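PDB 5UAO: tryptophane-5-halogenase from Microbispora sp. ATCC PTA-5024, which catalyses the flavin-dependent chlorination of a tryptophan at carbon 5 in the lanthipeptide precursor of NAI-107. Local coordinates for residues A311-A314 against R315-G319; Y297-S301 against A302-P306; G409-T413 against P414-E418; T286-P290 against E291-L295. One frame throughout, in Å; residues are numbered along the deposited sequence.

In the fold
All four contacts are local, and three follow one another along the chain in the order 4, 2, 1 before interaction 3. Interaction 4 is the tip of the hairpin of strands 282-288 and 293-299; the same second strand leads into the turn of interaction 2, which delivers the chain to helix 306-316, whose end is interaction 1. The centres of 1 and 2 and of 1 and 4 are each about 15 Å apart. Glu-312 is hydrogen-bonded to Tyr-297, and Met-313 and Phe-317 pack on Leu-295. Interaction 3 begins helix 414-422 and meets the turn through Phe-415, its centre about 14 Å from that of interaction 2. The sheet of the hairpin thus passes from near FAD, at Ile-287, to these peripheral helices.

Interaction 1: A311-A314 against R315-G319; sequences AEMA and RRFPG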
loop_
_atom_site.group_PDB
_atom_site.type_symbol
_atom_site.label_atom_id
_atom_site.label_comp_id
_atom_site.label_asym_id
_atom_site.label_seq_id
_atom_site.Cartn_x
_atom_site.Cartn_y
_atom_site.Cartn_z
ATOM N N ALA A 311 -44.359 -0.724 2.599
ATOM C CA ALA A 311 -45.266 -1.759 3.108
ATOM C C ALA A 311 -44.524 -2.999 3.615
ATOM O O ALA A 311 -44.912 -3.595 4.634
ATOM C CB ALA A 311 -46.319 -2.181 2.055
ATOM N N GLU A 312 -43.471 -3.397 2.877
ATOM C CA GLU A 312 -42.615 -4.504 3.277
ATOM C C GLU A 312 -41.907 -4.159 4.611
ATOM O O GLU A 312 -41.803 -4.967 5.514
ATOM C CB GLU A 312 -41.615 -4.822 2.212
ATOM C CG GLU A 312 -40.883 -6.110 2.465
ATOM C CD GLU A 312 -39.640 -6.251 1.638
ATOM O OE1 GLU A 312 -39.640 -5.751 0.480
ATOM O OE2 GLU A 312 -38.699 -6.970 2.086
ATOM N N MET A 313 -41.386 -2.970 4.691
ATOM C CA MET A 313 -40.663 -2.550 5.878
ATOM C C MET A 313 -41.572 -2.629 7.130
ATOM O O MET A 313 -41.133 -3.047 8.201
ATOM C CB MET A 313 -40.173 -1.113 5.627
ATOM C CG MET A 313 -39.323 -0.534 6.712
ATOM S SD MET A 313 -38.708 1.099 6.190
ATOM C CE MET A 313 -37.571 1.419 7.478
ATOM N N ALA A 314 -42.811 -2.181 6.988
ATOM C CA ALA A 314 -43.791 -2.296 8.064
ATOM C C ALA A 314 -44.196 -3.746 8.350
ATOM O O ALA A 314 -44.445 -4.100 9.497
ATOM C CB ALA A 314 -45.002 -1.399 7.819
ATOM N N ARG A 315 -44.197 -4.631 7.354
ATOM C CA ARG A 315 -44.354 -6.023 7.693
ATOM C C ARG A 315 -43.204 -6.561 8.509
ATOM O O ARG A 315 -43.424 -7.337 9.461
ATOM C CB ARG A 315 -44.576 -6.911 6.449
ATOM C CG ARG A 315 -45.976 -6.715 5.824
ATOM C CD ARG A 315 -46.289 -7.760 4.720
ATOM N NE ARG A 315 -45.328 -7.730 3.598
ATOM C CZ ARG A 315 -45.399 -6.873 2.561
ATOM N NH1 ARG A 315 -46.370 -6.002 2.486
ATOM N NH2 ARG A 315 -44.513 -6.915 1.570
ATOM N N ARG A 316 -41.967 -6.228 8.099
ATOM C CA ARG A 316 -40.809 -6.827 8.698
ATOM C C ARG A 316 -40.522 -6.215 10.113
ATOM O O ARG A 316 -39.963 -6.886 10.970
ATOM C CB ARG A 316 -39.592 -6.681 7.766
ATOM C CG ARG A 316 -38.324 -7.270 8.317
ATOM C CD ARG A 316 -38.365 -8.799 8.426
ATOM N NE ARG A 316 -37.122 -9.308 9.007
ATOM C CZ ARG A 316 -36.731 -9.125 10.284
ATOM N NH1 ARG A 316 -37.460 -8.427 11.166
ATOM N NH2 ARG A 316 -35.581 -9.651 10.710
ATOM N N PHE A 317 -40.885 -4.953 10.287
ATOM C CA PHE A 317 -40.568 -4.146 11.481
ATOM C C PHE A 317 -41.860 -3.438 11.939
ATOM O O PHE A 317 -41.986 -2.206 11.879
ATOM C CB PHE A 317 -39.502 -3.118 11.184
ATOM C CG PHE A 317 -38.198 -3.703 10.740
ATOM C CD1 PHE A 317 -37.308 -4.255 11.652
ATOM C CD2 PHE A 317 -37.860 -3.750 9.384
ATOM C CE1 PHE A 317 -36.076 -4.810 11.256
ATOM C CE2 PHE A 317 -36.598 -4.278 8.988
ATOM C CZ PHE A 317 -35.725 -4.806 9.928
ATOM N N PRO A 318 -42.802 -4.215 12.460
ATOM C CA PRO A 318 -44.132 -3.665 12.772
ATOM C C PRO A 318 -44.043 -2.545 13.759
ATOM O O PRO A 318 -43.313 -2.631 14.743
ATOM C CB PRO A 318 -44.855 -4.863 13.401
ATOM C CG PRO A 318 -44.203 -6.047 12.795
ATOM C CD PRO A 318 -42.736 -5.659 12.800
ATOM N N GLY A 319 -44.724 -1.474 13.442
ATOM C CA GLY A 319 -44.716 -0.250 14.243
ATOM C C GLY A 319 -43.855 0.836 13.689
ATOM O O GLY A 319 -43.824 1.922 14.230
#
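Two torsions fold Arg-315 back along its own helix toward Ala-311 and Glu-312: CG lies opposite the carbonyl carbon (chi1 -72°), and a bend at chi3 (-59°) swings the guanidinium over the preceding turn. One face of the group then rests on backbone, with NH2 3.5 Å from Glu-312 CA, while NH1 approaches Ala-311 O and CB. Although the carboxylate of Glu-312 is nearly parallel to the guanidinium, the charges do not meet, since OE1 stays 5.1 Å from Arg-315 NH2. The extended chain of Glu-312, crossing that of Arg-315 at about a right angle, ends on Tyr-297 OH and Asn-280 N.

The helix itself closes with three i to i+4 bonds. Arg-315 N donates to Ala-311 O at 3.0 Å, Arg-316 N to Glu-312 O at 2.9 Å, and Phe-317 N to Met-313 O at 2.8 Å. Phe-317, the first residue to leave helical angles, turns its ring so that Met-313 O sits near its edge, 3.6 Å from CD2. Arg-316 CG lies over one face of the same ring, toward its rim, and the guanidinium beyond forms a salt bridge with Glu-108. Pro-318 has no N-H to continue the series; its CA instead makes a C-H...O contact of 3.3 Å with Ala-314 O.

The side chains of Met-313, on the helix, and Phe-317, just past its end, meet strands 282-288 and 293-299 at Cys-284 and Leu-295. The chemistry is therefore divided: apolar groups join the helix end to the sheet, the charges of Glu-312 and Arg-316 are spent on partners elsewhere, and Arg-315 covers backbone without forming an ion pair with Glu-312.

Interaction 2: Y297-S301 against A302-P306; sequences YVFSS and AAIDP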
loop_
_atom_site.group_PDB
_atom_site.type_symbol
_atom_site.label_atom_id
_atom_site.label_comp_id
_atom_site.label_asym_id
_atom_site.label_seq_id
_atom_site.Cartn_x
_atom_site.Cartn_y
_atom_site.Cartn_z
ATOM N N TYR A 297 -34.802 1.179 4.691
ATOM C CA TYR A 297 -34.841 0.137 3.668
ATOM C C TYR A 297 -34.290 0.703 2.369
ATOM O O TYR A 297 -34.894 1.534 1.690
ATOM C CB TYR A 297 -36.273 -0.334 3.493
ATOM C CG TYR A 297 -36.520 -1.399 2.502
ATOM C CD1 TYR A 297 -35.483 -2.080 1.862
ATOM C CD2 TYR A 297 -37.835 -1.847 2.277
ATOM C CE1 TYR A 297 -35.754 -3.095 0.960
ATOM C CE2 TYR A 297 -38.085 -2.874 1.409
ATOM C CZ TYR A 297 -37.056 -3.517 0.795
ATOM O OH TYR A 297 -37.326 -4.551 -0.082
ATOM N N VAL A 298 -33.068 0.282 2.118
ATOM C CA VAL A 298 -32.343 0.564 0.903
ATOM C C VAL A 298 -32.766 -0.468 -0.147
ATOM O O VAL A 298 -32.620 -1.677 0.043
ATOM C CB VAL A 298 -30.795 0.438 1.186
ATOM C CG1 VAL A 298 -29.976 0.469 -0.103
ATOM C CG2 VAL A 298 -30.313 1.577 2.089
ATOM N N PHE A 299 -33.243 0.004 -1.256
ATOM C CA PHE A 299 -33.833 -0.907 -2.285
ATOM C C PHE A 299 -33.466 -0.460 -3.700
ATOM O O PHE A 299 -33.097 0.705 -3.901
ATOM C CB PHE A 299 -35.389 -1.000 -2.135
ATOM C CG PHE A 299 -36.134 0.286 -2.278
ATOM C CD1 PHE A 299 -36.263 1.161 -1.201
ATOM C CD2 PHE A 299 -36.802 0.603 -3.431
ATOM C CE1 PHE A 299 -36.997 2.333 -1.334
ATOM C CE2 PHE A 299 -37.496 1.794 -3.592
ATOM C CZ PHE A 299 -37.617 2.663 -2.534
ATOM N N SER A 300 -33.634 -1.378 -4.674
ATOM C CA SER A 300 -33.657 -1.047 -6.113
ATOM C C SER A 300 -35.028 -0.642 -6.559
ATOM O O SER A 300 -35.982 -1.467 -6.543
ATOM C CB SER A 300 -33.294 -2.261 -6.949
ATOM O OG SER A 300 -33.599 -1.909 -8.309
ATOM N N SER A 301 -35.174 0.611 -6.972
ATOM C CA SER A 301 -36.481 1.103 -7.415
ATOM C C SER A 301 -36.939 0.345 -8.714
ATOM O O SER A 301 -38.132 0.245 -9.008
ATOM C CB SER A 301 -36.470 2.617 -7.624
ATOM O OG SER A 301 -35.628 2.921 -8.700
ATOM N N ALA A 302 -35.990 -0.265 -9.415
ATOM C CA ALA A 302 -36.350 -1.084 -10.574
ATOM C C ALA A 302 -37.081 -2.346 -10.132
ATOM O O ALA A 302 -37.851 -2.938 -10.912
ATOM C CB ALA A 302 -35.095 -1.417 -11.362
ATOM N N ALA A 303 -36.874 -2.740 -8.871
ATOM C CA ALA A 303 -37.383 -4.040 -8.375
ATOM C C ALA A 303 -38.644 -3.900 -7.556
ATOM O O ALA A 303 -39.373 -4.844 -7.470
ATOM C CB ALA A 303 -36.323 -4.782 -7.562
ATOM N N ILE A 304 -38.920 -2.728 -6.984
ATOM C CA ILE A 304 -40.050 -2.549 -6.102
ATOM C C ILE A 304 -40.431 -1.074 -6.087
ATOM O O ILE A 304 -39.578 -0.220 -6.075
ATOM C CB ILE A 304 -39.716 -3.054 -4.639
ATOM C CG1 ILE A 304 -40.941 -3.001 -3.717
ATOM C CG2 ILE A 304 -38.615 -2.247 -3.980
ATOM C CD1 ILE A 304 -40.825 -3.890 -2.469
ATOM N N ASP A 305 -41.724 -0.776 -6.098
ATOM C CA ASP A 305 -42.205 0.599 -5.987
ATOM C C ASP A 305 -41.963 1.086 -4.532
ATOM O O ASP A 305 -42.088 0.278 -3.596
ATOM C CB ASP A 305 -43.717 0.605 -6.351
ATOM C CG ASP A 305 -44.401 1.971 -6.107
ATOM O OD1 ASP A 305 -44.908 2.245 -4.964
ATOM O OD2 ASP A 305 -44.444 2.770 -7.066
ATOM N N PRO A 306 -41.692 2.391 -4.324
ATOM C CA PRO A 306 -41.449 2.884 -2.987
ATOM C C PRO A 306 -42.544 2.618 -1.944
ATOM O O PRO A 306 -42.218 2.350 -0.781
ATOM C CB PRO A 306 -41.268 4.399 -3.191
ATOM C CG PRO A 306 -40.782 4.542 -4.545
ATOM C CD PRO A 306 -41.427 3.445 -5.322
HETATM O O HOH W 1 -40.147 -0.919 -10.556
#
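Ser-300 O takes two backbone N-H groups from the residues that follow: Ala-303 N at 2.8 Å, and Ile-304 N in a weak bond of 3.2 Å. The Ala-303 donor stands well above the carbonyl plane, 56° out of it, so it does not use a lone pair. The side chain of Ser-300 adds a third link, OG accepting from Ala-302 N at 3.1 Å, a weak bond in the pattern of an ST turn. On the outer side a water donates to Ser-301 O at 2.8 Å and, weakly, to Ala-302 O, bridging two successive carbonyls.

Beneath this polar loop lies an apolar cluster. Phe-299 holds CG between its backbone N and carbonyl carbon (chi1 60°), which lays the ring across Ile-304 and Pro-306, at about a right angle to each. Its CD2 comes to 3.4 Å from Ile-304 CG2, a close approach, while CZ reaches Pro-306 CB at 4.1 Å. The other branch of Ile-304 ends near Tyr-297, with CD1 4.3 Å from OH, a hydroxyl hydrogen-bonded to Glu-312 on the following helix. An alanine at Phe-299 is likely to open a gap between Ile-304 CG2 and the Pro-306 ring, and to strip Ala-309 and Leu-325 of the ring that packs on them.

Ser-301 OG is tied to Asp-257, and Asp-305 caps the next helix through Asp-307 N. Ser-301 and Ala-302 have the backbone angles of a type I or III beta turn, closed by the Ser-300 to Ala-303 bond. Together these features make a compact strand-turn-helix connection, from strand 293-299 into helix 306-316.

Interaction 3: G409-T413 against P414-E418; sequences GRLDT and PFWKE
The backbone passes from loop to helix at Thr-413, the N-cap, whose carbonyl O receives Lys-417 N at 2.9 Å in an almost straight bond (177° at the hydrogen) that closes the first helical turn. Trp-416 N is held more loosely, by a weak bond to the same oxygen and by the capping bond to Thr-413 OG1, itself weak at 3.4 Å. With OG1 set between the backbone N and the carbonyl carbon (chi1 64°), the hydroxyl faces that amide. It is also bonded to Asn-280 O, so the capping group bridges the helix start to a neighbouring loop.

Thr-413 and Trp-416 run side by side in the same direction. The hydroxyl oxygen lies near the plane of the indole at its edge, with OG1 3.4 Å from CD1, and Leu-411 CB meets the same ring carbon of Trp-416 at 4.1 Å. Phe-415 CE2 lies over the centre of one indole face.

On the outer side Lys-417 reaches back over the turn. A bend at chi4 (46°) brings NZ to Asp-412 O at 3.1 Å, from above the carbonyl plane. The ammonium thus bonds the carbonyl but faces the carboxylate only distantly, in a long salt bridge of 3.8 Å from Lys-417 NZ to Asp-412 OD1, an oxygen with a second weak partner in Arg-420.

Around this helix start, Trp-416 NE1 bonds to Met-279 O at the end of strand 274-279, and its ring meets Tyr-405 of helix 383-406 with the planes nearly parallel. Leu-411 rests on Thr-278 of the same strand, while Phe-415 packs against Ser-300, just beyond strand 293-299.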
loop_
_atom_site.group_PDB
_atom_site.type_symbol
_atom_site.label_atom_id
_atom_site.label_comp_id
_atom_site.label_asym_id
_atom_site.label_seq_id
_atom_site.Cartn_x
_atom_site.Cartn_y
_atom_site.Cartn_z
ATOM N N GLY A 409 -26.988 -15.625 -0.107
ATOM C CA GLY A 409 -27.962 -16.690 -0.344
ATOM C C GLY A 409 -29.202 -16.755 0.520
ATOM O O GLY A 409 -29.827 -17.813 0.592
ATOM N N ARG A 410 -29.581 -15.675 1.216
ATOM C CA ARG A 410 -30.646 -15.743 2.197
ATOM C C ARG A 410 -32.020 -15.882 1.542
ATOM O O ARG A 410 -32.831 -16.641 2.054
ATOM C CB ARG A 410 -30.670 -14.492 3.094
ATOM C CG ARG A 410 -31.534 -14.594 4.345
ATOM C CD ARG A 410 -31.084 -13.604 5.387
ATOM N NE ARG A 410 -31.594 -13.871 6.738
ATOM C CZ ARG A 410 -30.992 -14.618 7.661
ATOM N NH1 ARG A 410 -29.800 -15.156 7.468
ATOM N NH2 ARG A 410 -31.552 -14.779 8.835
ATOM N N LEU A 411 -32.325 -15.086 0.489
ATOM C CA LEU A 411 -33.699 -15.000 -0.031
ATOM C C LEU A 411 -33.782 -15.423 -1.500
ATOM O O LEU A 411 -32.812 -15.289 -2.231
ATOM C CB LEU A 411 -34.286 -13.598 0.155
ATOM C CG LEU A 411 -34.432 -13.112 1.593
ATOM C CD1 LEU A 411 -35.129 -11.734 1.584
ATOM C CD2 LEU A 411 -35.183 -14.090 2.463
ATOM N N ASP A 412 -34.921 -15.954 -1.919
ATOM C CA ASP A 412 -35.083 -16.418 -3.334
ATOM C C ASP A 412 -35.960 -15.484 -4.223
ATOM O O ASP A 412 -36.620 -15.916 -5.171
ATOM C CB ASP A 412 -35.557 -17.894 -3.372
ATOM C CG ASP A 412 -34.416 -18.915 -3.029
ATOM O OD1 ASP A 412 -33.207 -18.563 -3.059
ATOM O OD2 ASP A 412 -34.718 -20.096 -2.722
ATOM N N THR A 413 -35.858 -14.199 -3.996
ATOM C CA THR A 413 -36.660 -13.192 -4.691
ATOM C C THR A 413 -35.954 -12.804 -6.006
ATOM O O THR A 413 -34.766 -13.038 -6.160
ATOM C CB THR A 413 -36.817 -11.919 -3.831
ATOM O OG1 THR A 413 -35.516 -11.334 -3.636
ATOM C CG2 THR A 413 -37.503 -12.222 -2.471
ATOM N N PRO A 414 -36.695 -12.212 -6.960
ATOM C CA PRO A 414 -36.063 -11.888 -8.256
ATOM C C PRO A 414 -34.884 -10.904 -8.062
ATOM O O PRO A 414 -33.842 -11.101 -8.687
ATOM C CB PRO A 414 -37.210 -11.291 -9.091
ATOM C CG PRO A 414 -38.483 -11.766 -8.440
ATOM C CD PRO A 414 -38.137 -11.894 -6.950
ATOM N N PHE A 415 -35.012 -9.910 -7.166
ATOM C CA PHE A 415 -33.839 -9.046 -6.834
ATOM C C PHE A 415 -32.624 -9.868 -6.414
ATOM O O PHE A 415 -31.514 -9.626 -6.930
ATOM C CB PHE A 415 -34.155 -7.984 -5.792
ATOM C CG PHE A 415 -32.955 -7.199 -5.388
ATOM C CD1 PHE A 415 -32.567 -6.099 -6.123
ATOM C CD2 PHE A 415 -32.153 -7.599 -4.333
ATOM C CE1 PHE A 415 -31.413 -5.403 -5.794
ATOM C CE2 PHE A 415 -31.031 -6.859 -3.953
ATOM C CZ PHE A 415 -30.655 -5.759 -4.701
ATOM N N TRP A 416 -32.780 -10.868 -5.539
ATOM C CA TRP A 416 -31.658 -11.552 -4.988
ATOM C C TRP A 416 -31.099 -12.594 -5.916
ATOM O O TRP A 416 -29.885 -12.792 -5.993
ATOM C CB TRP A 416 -31.923 -12.098 -3.577
ATOM C CG TRP A 416 -31.762 -10.963 -2.515
ATOM C CD1 TRP A 416 -32.740 -10.352 -1.839
ATOM C CD2 TRP A 416 -30.535 -10.298 -2.133
ATOM N NE1 TRP A 416 -32.238 -9.354 -1.050
ATOM C CE2 TRP A 416 -30.879 -9.290 -1.230
ATOM C CE3 TRP A 416 -29.195 -10.436 -2.503
ATOM C CZ2 TRP A 416 -29.932 -8.409 -0.688
ATOM C CZ3 TRP A 416 -28.233 -9.575 -1.947
ATOM C CH2 TRP A 416 -28.632 -8.573 -1.032
ATOM N N LYS A 417 -31.956 -13.210 -6.695
ATOM C CA LYS A 417 -31.463 -14.026 -7.797
ATOM C C LYS A 417 -30.602 -13.221 -8.775
ATOM O O LYS A 417 -29.488 -13.654 -9.160
ATOM C CB LYS A 417 -32.650 -14.687 -8.518
ATOM C CG LYS A 417 -33.331 -15.775 -7.674
ATOM C CD LYS A 417 -34.523 -16.399 -8.418
ATOM C CE LYS A 417 -34.785 -17.848 -7.994
ATOM N NZ LYS A 417 -34.759 -18.050 -6.500
ATOM N N GLU A 418 -31.082 -12.048 -9.158
ATOM C CA GLU A 418 -30.327 -11.172 -10.054
ATOM C C GLU A 418 -29.007 -10.737 -9.428
ATOM O O GLU A 418 -27.990 -10.751 -10.084
ATOM C CB GLU A 418 -31.136 -9.943 -10.388
ATOM C CG GLU A 418 -30.464 -8.905 -11.271
ATOM C CD GLU A 418 -30.502 -9.275 -12.752
ATOM O OE1 GLU A 418 -30.781 -10.453 -13.056
ATOM O OE2 GLU A 418 -30.253 -8.379 -13.602
#

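Interaction 4: T286-P290 against E291-L295; sequences TIPTP and ESDHL
Glu-291 doubles back on Thr-289: with chi1 66° and chi2 -82° its carboxylate swings beside the threonine, OE2 lying 3.1 Å from OG1. Salt bridges from Arg-180 and Arg-98 to OE1 hold that acid from outside the hairpin. At Ser-292 the carbonyl O is gripped twice by one residue, by Thr-289 N at 2.9 Å and by Thr-289 OG1 at 2.9 Å, fixing the rotation of the hydroxyl. Asp-293 pairs with Pro-288 across a non-hydrogen-bonded position; OD1 lies 3.4 Å from Pro-288 CA, and OD2 goes to Lys-271.

His-294 forms the hydrogen-bonded pair with Ile-287. Ile-287 N donates in the carbonyl plane to His-294 O at 2.8 Å, while His-294 N reaches Ile-287 O at 2.9 Å from above the plane. The His-294 ring receives a CH-pi contact, Thr-289 CG2 standing 3.7 Å from the centroid and only 11° off the normal, and ND1 bonds to Glu-72. A leucine in its place would probably leave Glu-72 without this imidazole partner and Thr-289 CG2 without an aromatic face. Leu-295 lies alongside Thr-286, CG 3.8 Å from OG1.

Thr-289 thus does three jobs with three groups: amide and hydroxyl, its two polar donors, close the hairpin on one carbonyl oxygen, which leaves the methyl to cover an imidazole whose ND1 is turned to an acid.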
loop_
_atom_site.group_PDB
_atom_site.type_symbol
_atom_site.label_atom_id
_atom_site.label_comp_id
_atom_site.label_asym_id
_atom_site.label_seq_id
_atom_site.Cartn_x
_atom_site.Cartn_y
_atom_site.Cartn_z
ATOM N N THR A 286 -30.688 -0.806 10.877
ATOM C CA THR A 286 -31.226 -0.433 12.169
ATOM C C THR A 286 -30.089 0.193 12.966
ATOM O O THR A 286 -29.104 -0.502 13.306
ATOM C CB THR A 286 -31.772 -1.642 12.962
ATOM O OG1 THR A 286 -32.828 -2.302 12.254
ATOM C CG2 THR A 286 -32.370 -1.167 14.299
ATOM N N ILE A 287 -30.217 1.496 13.229
ATOM C CA ILE A 287 -29.204 2.309 13.900
ATOM C C ILE A 287 -29.851 2.849 15.198
ATOM O O ILE A 287 -30.702 3.756 15.125
ATOM C CB ILE A 287 -28.710 3.460 12.963
ATOM C CG1 ILE A 287 -27.896 2.871 11.810
ATOM C CG2 ILE A 287 -27.917 4.484 13.748
ATOM C CD1 ILE A 287 -27.594 3.846 10.699
ATOM N N PRO A 288 -29.449 2.325 16.372
ATOM C CA PRO A 288 -29.999 2.814 17.659
ATOM C C PRO A 288 -29.601 4.246 17.983
ATOM O O PRO A 288 -28.424 4.601 17.830
ATOM C CB PRO A 288 -29.355 1.862 18.660
ATOM C CG PRO A 288 -29.271 0.597 17.903
ATOM C CD PRO A 288 -28.774 1.033 16.560
ATOM N N THR A 289 -30.571 5.056 18.399
ATOM C CA THR A 289 -30.309 6.327 19.120
ATOM C C THR A 289 -30.921 6.199 20.524
ATOM O O THR A 289 -31.627 5.207 20.784
ATOM C CB THR A 289 -30.864 7.574 18.405
ATOM O OG1 THR A 289 -32.292 7.569 18.508
ATOM C CG2 THR A 289 -30.448 7.630 16.957
ATOM N N PRO A 290 -30.635 7.142 21.450
ATOM C CA PRO A 290 -31.232 6.904 22.792
ATOM C C PRO A 290 -32.766 6.928 22.770
ATOM O O PRO A 290 -33.382 6.166 23.492
ATOM C CB PRO A 290 -30.611 8.018 23.686
ATOM C CG PRO A 290 -29.303 8.355 22.982
ATOM C CD PRO A 290 -29.627 8.221 21.490
ATOM N N GLU A 291 -33.365 7.651 21.852
ATOM C CA GLU A 291 -34.827 7.840 21.869
ATOM C C GLU A 291 -35.576 6.729 21.090
ATOM O O GLU A 291 -36.664 6.390 21.469
ATOM C CB GLU A 291 -35.236 9.283 21.444
ATOM C CG GLU A 291 -34.954 9.708 20.013
ATOM C CD GLU A 291 -33.484 10.181 19.732
ATOM O OE1 GLU A 291 -32.618 10.165 20.702
ATOM O OE2 GLU A 291 -33.200 10.524 18.510
ATOM N N SER A 292 -34.973 6.150 20.058
ATOM C CA SER A 292 -35.573 5.110 19.218
ATOM C C SER A 292 -34.556 4.462 18.230
ATOM O O SER A 292 -33.447 4.942 18.091
ATOM C CB SER A 292 -36.691 5.708 18.395
ATOM O OG SER A 292 -36.147 6.630 17.458
ATOM N N ASP A 293 -34.959 3.385 17.584
ATOM C CA ASP A 293 -34.220 2.793 16.475
ATOM C C ASP A 293 -34.554 3.581 15.196
ATOM O O ASP A 293 -35.722 3.841 14.900
ATOM C CB ASP A 293 -34.531 1.339 16.312
ATOM C CG ASP A 293 -33.815 0.447 17.318
ATOM O OD1 ASP A 293 -32.772 0.825 17.867
ATOM O OD2 ASP A 293 -34.211 -0.722 17.456
ATOM N N HIS A 294 -33.494 3.991 14.468
ATOM C CA HIS A 294 -33.618 4.624 13.162
ATOM C C HIS A 294 -33.388 3.551 12.070
ATOM O O HIS A 294 -32.386 2.837 12.049
ATOM C CB HIS A 294 -32.656 5.739 13.007
ATOM C CG HIS A 294 -32.953 6.914 13.860
ATOM N ND1 HIS A 294 -32.309 8.117 13.693
ATOM C CD2 HIS A 294 -33.844 7.102 14.862
ATOM C CE1 HIS A 294 -32.829 9.019 14.514
ATOM N NE2 HIS A 294 -33.681 8.394 15.301
ATOM N N LEU A 295 -34.350 3.436 11.177
ATOM C CA LEU A 295 -34.317 2.396 10.173
ATOM C C LEU A 295 -34.300 2.990 8.759
ATOM O O LEU A 295 -34.826 4.075 8.512
ATOM C CB LEU A 295 -35.539 1.483 10.355
ATOM C CG LEU A 295 -35.365 0.357 11.344
ATOM C CD1 LEU A 295 -35.313 0.820 12.767
ATOM C CD2 LEU A 295 -36.562 -0.561 11.217
#